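Uronate dehydrogenase (Agrobacterium tumefaciens, PDB 3RFX) catalyses the NAD-dependent oxidation of uronic acids as a Rossmann-fold dehydrogenase of the NAD-dependent epimerase/dehydratase family. Local coordinates at residues 82-86 / 87-91; 97-100 / 101-105. The protein carries 1 engineered substitution. All coordinates share one frame; numbering follows the deposited sequence.

Interaction 1. Residues 82-86 / 87-91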
ATOM      1  N   GLN A  82     -20.340  29.565  18.483  1.00 21.38           N
ATOM      2  CA  GLN A  82     -21.509  28.730  18.246  1.00 20.52           C
ATOM      3  C   GLN A  82     -21.131  27.266  17.977  1.00 22.16           C
ATOM      4  O   GLN A  82     -21.856  26.351  18.363  1.00 19.07           O
ATOM      5  CB  GLN A  82     -22.310  29.272  17.063  1.00 28.48           C
ATOM      6  CG  GLN A  82     -22.670  30.745  17.196  1.00 32.78           C
ATOM      7  CD  GLN A  82     -23.409  31.263  15.985  1.00 40.98           C
ATOM      8  OE1 GLN A  82     -24.147  30.523  15.328  1.00 40.09           O
ATOM      9  NE2 GLN A  82     -23.217  32.544  15.680  1.00 43.12           N
ATOM     10  N   ILE A  83     -20.023  27.066  17.270  1.00 18.76           N
ATOM     11  CA  ILE A  83     -19.526  25.724  16.950  1.00 19.63           C
ATOM     12  C   ILE A  83     -19.102  25.029  18.238  1.00 18.38           C
ATOM     13  O   ILE A  83     -19.433  23.868  18.475  1.00 20.13           O
ATOM     14  CB  ILE A  83     -18.293  25.800  16.038  1.00 21.01           C
ATOM     15  CG1 ILE A  83     -18.621  26.538  14.744  1.00 24.67           C
ATOM     16  CG2 ILE A  83     -17.746  24.395  15.724  1.00 19.48           C
ATOM     17  CD1 ILE A  83     -19.282  25.699  13.733  1.00 24.82           C
ATOM     18  N   LEU A  84     -18.362  25.762  19.059  1.00 17.86           N
ATOM     19  CA  LEU A  84     -17.894  25.264  20.353  1.00 20.75           C
ATOM     20  C   LEU A  84     -19.055  24.709  21.170  1.00 21.28           C
ATOM     21  O   LEU A  84     -18.974  23.612  21.726  1.00 22.91           O
ATOM     22  CB  LEU A  84     -17.202  26.396  21.118  1.00 20.85           C
ATOM     23  CG  LEU A  84     -16.542  26.027  22.448  1.00 27.77           C
ATOM     24  CD1 LEU A  84     -15.309  25.164  22.198  1.00 24.14           C
ATOM     25  CD2 LEU A  84     -16.177  27.290  23.220  1.00 27.42           C
ATOM     26  N   GLN A  85     -20.150  25.461  21.229  1.00 21.35           N
ATOM     27  CA  GLN A  85     -21.311  25.056  22.017  1.00 20.14           C
ATOM     28  C   GLN A  85     -22.035  23.824  21.472  1.00 21.53           C
ATOM     29  O   GLN A  85     -22.322  22.887  22.218  1.00 20.15           O
ATOM     30  CB  GLN A  85     -22.295  26.226  22.163  1.00 23.92           C
ATOM     31  CG  GLN A  85     -21.688  27.451  22.841  1.00 24.91           C
ATOM     32  CD  GLN A  85     -21.510  27.267  24.333  1.00 32.86           C
ATOM     33  OE1 GLN A  85     -22.357  26.667  24.998  1.00 36.75           O
ATOM     34  NE2 GLN A  85     -20.413  27.787  24.871  1.00 34.89           N
ATOM     35  N   GLY A  86     -22.333  23.825  20.176  1.00 16.81           N
ATOM     36  CA  GLY A  86     -23.142  22.771  19.586  1.00 19.50           C
ATOM     37  C   GLY A  86     -22.389  21.490  19.232  1.00 20.00           C
ATOM     38  O   GLY A  86     -22.949  20.392  19.314  1.00 19.43           O
ATOM     39  N   ASN A  87     -21.126  21.627  18.840  1.00 18.58           N
ATOM     40  CA  ASN A  87     -20.389  20.516  18.228  1.00 17.12           C
ATOM     41  C   ASN A  87     -19.231  19.998  19.058  1.00 18.29           C
ATOM     42  O   ASN A  87     -18.699  18.917  18.783  1.00 18.21           O
ATOM     43  CB  ASN A  87     -19.837  20.929  16.853  1.00 13.75           C
ATOM     44  CG  ASN A  87     -20.925  21.192  15.837  1.00 20.34           C
ATOM     45  OD1 ASN A  87     -22.117  21.184  16.157  1.00 19.76           O
ATOM     46  ND2 ASN A  87     -20.518  21.412  14.589  1.00 19.11           N
ATOM     47  N   ILE A  88     -18.808  20.782  20.042  1.00 16.21           N
ATOM     48  CA  ILE A  88     -17.651  20.402  20.842  1.00 15.31           C
ATOM     49  C   ILE A  88     -18.118  20.079  22.261  1.00 19.06           C
ATOM     50  O   ILE A  88     -18.123  18.916  22.666  1.00 17.54           O
ATOM     51  CB  ILE A  88     -16.545  21.470  20.782  1.00 15.83           C
ATOM     52  CG1 ILE A  88     -16.047  21.588  19.329  1.00 18.53           C
ATOM     53  CG2 ILE A  88     -15.381  21.104  21.689  1.00 18.92           C
ATOM     54  CD1 ILE A  88     -14.947  22.570  19.122  1.00 20.14           C
ATOM     55  N   ILE A  89     -18.561  21.098  22.990  1.00 17.79           N
ATOM     56  CA  ILE A  89     -19.195  20.873  24.282  1.00 16.64           C
ATOM     57  C   ILE A  89     -20.387  19.941  24.137  1.00 17.71           C
ATOM     58  O   ILE A  89     -20.558  19.007  24.926  1.00 19.32           O
ATOM     59  CB  ILE A  89     -19.642  22.205  24.919  1.00 20.01           C
ATOM     60  CG1 ILE A  89     -18.420  23.086  25.182  1.00 21.82           C
ATOM     61  CG2 ILE A  89     -20.445  21.940  26.201  1.00 19.29           C
ATOM     62  CD1 ILE A  89     -18.763  24.532  25.545  1.00 23.53           C
ATOM     63  N   GLY A  90     -21.206  20.178  23.115  1.00 15.30           N
ATOM     64  CA  GLY A  90     -22.370  19.350  22.876  1.00 17.34           C
ATOM     65  C   GLY A  90     -22.054  17.879  22.667  1.00 19.96           C
ATOM     66  O   GLY A  90     -22.795  17.003  23.127  1.00 19.18           O
ATOM     67  N   LEU A  91     -20.965  17.600  21.959  1.00 18.26           N
ATOM     68  CA  LEU A  91     -20.571  16.217  21.699  1.00 17.62           C
ATOM     69  C   LEU A  91     -20.091  15.550  22.981  1.00 16.11           C
ATOM     70  O   LEU A  91     -20.443  14.415  23.268  1.00 20.38           O
ATOM     71  CB  LEU A  91     -19.486  16.139  20.613  1.00 17.87           C
ATOM     72  CG  LEU A  91     -20.005  15.711  19.238  1.00 20.64           C
ATOM     73  CD1 LEU A  91     -20.345  14.222  19.193  1.00 19.51           C
ATOM     74  CD2 LEU A  91     -21.229  16.552  18.846  1.00 19.37           C
TER
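L84 turns its CG away from its own backbone N (chi1 -175°), and this carries CD1 to I88 and CG to I89, although its CB sets out away from them. The side chains of L84 and I88 meet obliquely, L84 CD1 lying 4.0 Å from I88 CD1. The terminal methyl of I89 reaches the other flank of this leucine, at 4.1 Å from CD1 to L84 CG. That same methyl rests against the amide end of Q85, 3.7 Å from CD1 to Q85 NE2; the bend of the glutamine at chi2 (-74°) folds the amide back beside I89, so that the two side chains run side by side in the same direction.

Beneath these groups the helix widens into a pi-type turn. I83 O still accepts N87 N in the regular i to i+4 manner, but L84 O takes two amides: I89 N at 2.8 Å, nearly in line with the C=O, and I88 N at 3.3 Å from well above the carbonyl plane. The G90 N to Q85 O bond that follows is weak. G90 CA packs 3.8 Å from G86 O. N87 is held at both ends of its amide, OD1 by I74 N and ND2 by S139 OG, which anchors the widened turn to a loop and to helix 135-154.

G86 touches the bound NAD, while L84, I88 and I89 pack on L84 and F142 of the second subunit. All this lies on helix 80-100, the crossover helix between parallel strands 67-70 and 105-111 of the Rossmann sheet, with helix 135-154 alongside.

Interaction 2. Residues 97-100 / 101-105. With PO4 (phosphate ion), chain E.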
ATOM      1  N   ALA A  97     -23.575  11.398  28.416  1.00 18.09           N
ATOM      2  CA  ALA A  97     -24.944  10.999  28.705  1.00 19.21           C
ATOM      3  C   ALA A  97     -25.201   9.566  28.255  1.00 20.56           C
ATOM      4  O   ALA A  97     -25.846   8.781  28.957  1.00 19.23           O
ATOM      5  CB  ALA A  97     -25.923  11.948  28.054  1.00 19.96           C
ATOM      6  N   ALA A  98     -24.693   9.217  27.080  1.00 17.16           N
ATOM      7  CA  ALA A  98     -24.844   7.859  26.589  1.00 16.66           C
ATOM      8  C   ALA A  98     -24.118   6.893  27.523  1.00 15.98           C
ATOM      9  O   ALA A  98     -24.612   5.807  27.817  1.00 19.83           O
ATOM     10  CB  ALA A  98     -24.301   7.739  25.158  1.00 17.47           C
ATOM     11  N   ARG A  99     -22.942   7.292  27.984  1.00 15.61           N
ATOM     12  CA  ARG A  99     -22.128   6.415  28.821  1.00 19.06           C
ATOM     13  C   ARG A  99     -22.854   6.132  30.145  1.00 22.87           C
ATOM     14  O   ARG A  99     -22.716   5.054  30.731  1.00 19.46           O
ATOM     15  CB  ARG A  99     -20.758   7.039  29.079  1.00 17.67           C
ATOM     16  CG  ARG A  99     -19.827   6.148  29.894  1.00 22.09           C
ATOM     17  CD  ARG A  99     -18.399   6.666  29.906  1.00 18.88           C
ATOM     18  NE  ARG A  99     -18.229   7.873  30.715  1.00 20.99           N
ATOM     19  CZ  ARG A  99     -18.016   7.864  32.027  1.00 29.32           C
ATOM     20  NH1 ARG A  99     -17.953   6.703  32.682  1.00 25.95           N
ATOM     21  NH2 ARG A  99     -17.865   9.010  32.687  1.00 24.67           N
ATOM     22  N   ALA A 100     -23.649   7.102  30.589  1.00 18.49           N
ATOM     23  CA  ALA A 100     -24.399   6.984  31.838  1.00 21.18           C
ATOM     24  C   ALA A 100     -25.707   6.211  31.687  1.00 24.82           C
ATOM     25  O   ALA A 100     -26.323   5.830  32.684  1.00 22.64           O
ATOM     26  CB  ALA A 100     -24.662   8.374  32.426  1.00 22.05           C
ATOM     27  N   HIS A 101     -26.132   5.968  30.447  1.00 20.54           N
ATOM     28  CA  HIS A 101     -27.427   5.344  30.203  1.00 20.01           C
ATOM     29  C   HIS A 101     -27.409   4.159  29.235  1.00 22.86           C
ATOM     30  O   HIS A 101     -28.271   4.049  28.366  1.00 23.57           O
ATOM     31  CB  HIS A 101     -28.461   6.399  29.765  1.00 21.17           C
ATOM     32  CG  HIS A 101     -28.747   7.420  30.822  1.00 25.31           C
ATOM     33  ND1 HIS A 101     -29.606   7.179  31.873  1.00 28.29           N
ATOM     34  CD2 HIS A 101     -28.248   8.663  31.022  1.00 26.15           C
ATOM     35  CE1 HIS A 101     -29.642   8.239  32.662  1.00 27.72           C
ATOM     36  NE2 HIS A 101     -28.826   9.153  32.168  1.00 29.79           N
ATOM     37  N   GLY A 102     -26.437   3.267  29.396  1.00 19.47           N
ATOM     38  CA  GLY A 102     -26.459   2.002  28.679  1.00 26.26           C
ATOM     39  C   GLY A 102     -25.772   2.007  27.321  1.00 21.06           C
ATOM     40  O   GLY A 102     -25.854   1.023  26.582  1.00 19.53           O
ATOM     41  N   GLN A 103     -25.089   3.107  27.011  1.00 18.63           N
ATOM     42  CA  GLN A 103     -24.363   3.258  25.745  1.00 17.85           C
ATOM     43  C   GLN A 103     -25.201   2.891  24.530  1.00 16.04           C
ATOM     44  O   GLN A 103     -24.814   2.040  23.732  1.00 17.59           O
ATOM     45  CB  GLN A 103     -23.037   2.473  25.779  1.00 16.30           C
ATOM     46  CG  GLN A 103     -22.131   2.981  26.877  1.00 17.17           C
ATOM     47  CD  GLN A 103     -20.794   2.267  26.996  1.00 22.85           C
ATOM     48  OE1 GLN A 103     -19.983   2.622  27.851  1.00 23.88           O
ATOM     49  NE2 GLN A 103     -20.554   1.275  26.145  1.00 18.40           N
ATOM     50  N   PRO A 104     -26.360   3.550  24.374  1.00 16.97           N
ATOM     51  CA  PRO A 104     -27.170   3.324  23.178  1.00 16.86           C
ATOM     52  C   PRO A 104     -26.311   3.617  21.939  1.00 17.27           C
ATOM     53  O   PRO A 104     -25.528   4.571  21.954  1.00 15.39           O
ATOM     54  CB  PRO A 104     -28.279   4.378  23.310  1.00 14.94           C
ATOM     55  CG  PRO A 104     -27.669   5.447  24.166  1.00 17.32           C
ATOM     56  CD  PRO A 104     -26.865   4.678  25.172  1.00 18.97           C
ATOM     57  N   ARG A 105     -26.443   2.792  20.911  1.00 13.19           N
ATOM     58  CA  ARG A 105     -25.679   2.959  19.677  1.00 15.21           C
ATOM     59  C   ARG A 105     -25.997   4.314  19.034  1.00 16.76           C
ATOM     60  O   ARG A 105     -27.155   4.742  19.026  1.00 14.64           O
ATOM     61  CB  ARG A 105     -26.022   1.819  18.721  1.00 14.15           C
ATOM     62  CG  ARG A 105     -25.218   1.794  17.430  1.00 15.99           C
ATOM     63  CD  ARG A 105     -25.455   0.491  16.689  1.00 17.50           C
ATOM     64  NE  ARG A 105     -24.807  -0.640  17.366  1.00 14.70           N
ATOM     65  CZ  ARG A 105     -24.884  -1.896  16.938  1.00 16.52           C
ATOM     66  NH1 ARG A 105     -25.573  -2.175  15.843  1.00 16.18           N
ATOM     67  NH2 ARG A 105     -24.268  -2.878  17.603  1.00 19.31           N
TER
HETATM   68  P   PO4 E 268     -30.859   3.825  32.181  0.32 30.28           P
HETATM   69  O1  PO4 E 268     -29.865   4.742  32.847  0.73 29.88           O
HETATM   70  O2  PO4 E 268     -30.132   2.633  31.606  0.52 35.84           O
HETATM   71  O3  PO4 E 268     -31.840   3.334  33.219  0.49 37.12           O
HETATM   72  O4  PO4 E 268     -31.589   4.581  31.083  0.98 37.26           O
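H101 lies against the last turn of helix 80-100, its imidazole edge turned to A97: CD2 sits 3.2 Å from A97 O, in the plane of the ring. One face of the ring rests over the carbonyl of A100, with CG 3.4 Å from A100 O. At another part of the edge ND1 donates to a phosphate ion, probably from the crystallisation liquor, 2.6 Å from its O1, with a second, weak bond to O4. The chi1 of -64° sets CG beside the backbone N and lays the ring back over the helix end.

A98 O gathers the chain as it leaves the helix. It accepts H101 N at 3.0 Å and Q103 N at 2.9 Å, the two amides arriving from opposite faces of the carbonyl plane. G102 between them turns the chain with a positive phi of 90°. Next along the chain, P104 brings its CD within 4.0 Å of A98 CB, closing the turn with an apolar contact. Q103 extends its side chain across R99, CG at 3.9 Å from R99 CA, and its OE1 lies 4.1 Å from R99 CG.

Further out, NE2 of H101 is bonded to N59 OD1 on helix 55-62, and NE2 of Q103 to F154 O. R99 forms a salt bridge with E96 and also packs on I263 of the second subunit.

Because ND1 donates to the phosphate and NE2 is engaged by the amide oxygen of N59, both ring nitrogens have acceptor partners; the imidazole may therefore be protonated in this crystal, and the nearby anion would favour that charge.

Both contacts use helix 80-100 and follow each other along the chain: 82-86/87-91 lies near its start, while 97-100/101-105 joins its last turn to the loop that leads to strand 105-111. Their centres are about 19 Å apart and their nearest atoms about 7 Å, so they do not touch. Interaction 1 stands at the cofactor, with G86 about 4 Å from the bound NAD, whereas in interaction 2 the side chain of A97 is about 13 Å from it. Each also meets the second subunit, so one helix links the dinucleotide pocket, the subunit interface and the return to the parallel sheet.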